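Local coordinates for hypothetical protein SA2161 (Staphylococcus aureus, PDB 1Y7R) that is of uncharacterised function but probably acts as an acetyltransferase of the GNAT family, a group that transfers acetyl groups from acetyl-coenzyme A, at residues A38-V42 with M53-D59. The protein carries 4 engineered substitutions. Residues are numbered along the deposited sequence; the frame is centred on the assembly and turned at random.
Sequences ALFTV and MGRVIGD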
loop_
_atom_site.group_PDB
_atom_site.type_symbol
_atom_site.label_atom_id
_atom_site.label_comp_id
_atom_site.label_asym_id
_atom_site.label_seq_id
_atom_site.Cartn_x
_atom_site.Cartn_y
_atom_site.Cartn_z
ATOM N N ALA A 38 -4.614 -9.762 4.386
ATOM C CA ALA A 38 -3.742 -9.522 3.220
ATOM C C ALA A 38 -4.368 -10.238 2.031
ATOM O O ALA A 38 -5.002 -11.298 2.204
ATOM C CB ALA A 38 -2.368 -10.070 3.496
ATOM N N LEU A 39 -4.163 -9.714 0.821
ATOM C CA LEU A 39 -4.614 -10.442 -0.372
ATOM C C LEU A 39 -3.849 -11.763 -0.551
ATOM O O LEU A 39 -4.409 -12.761 -1.043
ATOM C CB LEU A 39 -4.423 -9.597 -1.611
ATOM C CG LEU A 39 -5.354 -8.400 -1.710
ATOM C CD1 LEU A 39 -4.943 -7.549 -2.924
ATOM C CD2 LEU A 39 -6.824 -8.841 -1.773
ATOM N N PHE A 40 -2.573 -11.755 -0.162
ATOM C CA PHE A 40 -1.711 -12.905 -0.373
ATOM C C PHE A 40 -0.605 -12.889 0.667
ATOM O O PHE A 40 -0.060 -11.825 0.990
ATOM C CB PHE A 40 -1.109 -12.808 -1.784
ATOM C CG PHE A 40 -0.077 -13.856 -2.099
ATOM C CD1 PHE A 40 -0.474 -15.128 -2.528
ATOM C CD2 PHE A 40 1.295 -13.550 -2.002
ATOM C CE1 PHE A 40 0.491 -16.113 -2.858
ATOM C CE2 PHE A 40 2.260 -14.538 -2.325
ATOM C CZ PHE A 40 1.838 -15.821 -2.762
ATOM N N THR A 41 -0.273 -14.075 1.186
ATOM C CA THR A 41 0.802 -14.223 2.173
ATOM C C THR A 41 1.607 -15.446 1.817
ATOM O O THR A 41 1.026 -16.508 1.584
ATOM C CB THR A 41 0.248 -14.409 3.619
ATOM O OG1 THR A 41 -0.612 -13.308 3.963
ATOM C CG2 THR A 41 1.384 -14.441 4.635
ATOM N N VAL A 42 2.929 -15.313 1.779
ATOM C CA VAL A 42 3.816 -16.484 1.599
ATOM C C VAL A 42 4.682 -16.618 2.834
ATOM O O VAL A 42 5.168 -15.627 3.374
ATOM C CB VAL A 42 4.869 -16.293 0.395
ATOM C CG1 VAL A 42 5.625 -14.960 0.404
ATOM C CG2 VAL A 42 5.840 -17.519 0.270
HETATM N N MSE A 53 8.771 -14.494 5.384
HETATM C CA MSE A 53 7.408 -14.201 4.945
HETATM C C MSE A 53 7.401 -12.975 4.042
HETATM O O MSE A 53 8.331 -12.179 4.017
HETATM C CB MSE A 53 6.484 -13.940 6.134
HETATM C CG MSE A 53 6.645 -12.574 6.694
HETATM SE SE MSE A 53 5.431 -12.407 8.201
HETATM C CE MSE A 53 3.962 -13.184 7.509
ATOM N N GLY A 54 6.324 -12.843 3.306
ATOM C CA GLY A 54 6.000 -11.592 2.591
ATOM C C GLY A 54 4.490 -11.502 2.430
ATOM O O GLY A 54 3.785 -12.529 2.423
ATOM N N ARG A 55 3.970 -10.276 2.328
ATOM C CA ARG A 55 2.516 -10.091 2.250
ATOM C C ARG A 55 2.204 -9.061 1.166
ATOM O O ARG A 55 3.072 -8.259 0.797
ATOM C CB ARG A 55 1.942 -9.643 3.619
ATOM C CG ARG A 55 2.284 -10.614 4.758
ATOM C CD ARG A 55 1.935 -10.102 6.130
ATOM N NE ARG A 55 0.480 -10.008 6.343
ATOM C CZ ARG A 55 -0.180 -8.933 6.779
ATOM N NH1 ARG A 55 0.449 -7.799 7.095
ATOM N NH2 ARG A 55 -1.501 -9.036 6.937
ATOM N N VAL A 56 0.989 -9.130 0.638
ATOM C CA VAL A 56 0.484 -8.170 -0.356
ATOM C C VAL A 56 -0.894 -7.637 0.095
ATOM O O VAL A 56 -1.800 -8.408 0.474
ATOM C CB VAL A 56 0.363 -8.817 -1.742
ATOM C CG1 VAL A 56 -0.251 -7.832 -2.779
ATOM C CG2 VAL A 56 1.712 -9.351 -2.217
ATOM N N ILE A 57 -1.036 -6.310 0.039
ATOM C CA ILE A 57 -2.310 -5.624 0.186
ATOM C C ILE A 57 -2.637 -4.968 -1.167
ATOM O O ILE A 57 -1.752 -4.792 -2.017
ATOM C CB ILE A 57 -2.305 -4.585 1.340
ATOM C CG1 ILE A 57 -1.164 -3.553 1.176
ATOM C CG2 ILE A 57 -2.223 -5.300 2.713
ATOM C CD1 ILE A 57 -1.364 -2.264 1.978
ATOM N N GLY A 58 -3.888 -4.598 -1.367
ATOM C CA GLY A 58 -4.217 -3.978 -2.657
ATOM C C GLY A 58 -5.709 -3.954 -2.914
ATOM O O GLY A 58 -6.503 -4.308 -2.029
ATOM N N ASP A 59 -6.091 -3.531 -4.123
ATOM C CA ASP A 59 -7.513 -3.522 -4.503
ATOM C C ASP A 59 -7.858 -4.542 -5.614
ATOM O O ASP A 59 -8.976 -4.572 -6.124
ATOM C CB ASP A 59 -7.951 -2.080 -4.872
ATOM C CG ASP A 59 -7.420 -1.625 -6.244
ATOM O OD1 ASP A 59 -6.554 -2.288 -6.855
ATOM O OD2 ASP A 59 -7.879 -0.567 -6.688
HETATM O O HOH W 1 -1.099 -12.249 6.324
#
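A classic beta bulge lies at the start of strand 40-46, where it pairs with strand 49-58 in the antiparallel hairpin of this GNAT-family fold, with Leu-39 and Phe-40 both facing Val-56. Val-56 O takes two weak bonds, one from Leu-39 N at 2.7 Å, bent to 130° at the hydrogen, and a longer one from Phe-40 N. Val-56 N closes the bulge by donating to Phe-40 O at 2.9 Å; beyond it the pairing is regular, Val-42 and Gly-54 exchanging a bond in each direction.

Phe-40, Val-42 and Val-56 turn their side chains to the sheet face covered by helix 80-95, where Phe-40 CD2 lies 4.2 Å from Val-56 CG2 and the ring also stacks on Tyr-91. On the face of Thr-41 and Arg-55, these two side chains run side by side, Thr-41 CG2 resting 3.9 Å from Arg-55 CG. A bend at chi3 (68°) brings the arginine's end beside Ala-38, whose CB is 3.7 Å from Arg-55 NH2. One water links the pair, 2.6 Å from Thr-41 OG1 and accepting from Arg-55 NE at 2.7 Å, in the guanidinium plane.

Arg-55 NH1 forms a salt bridge with Asp-68, and NH2 another with Asp-59 of the second subunit. Water and two carboxylates thus fix the guanidinium's rotation, and the two acids probably stabilise its positive charge where the subunits meet.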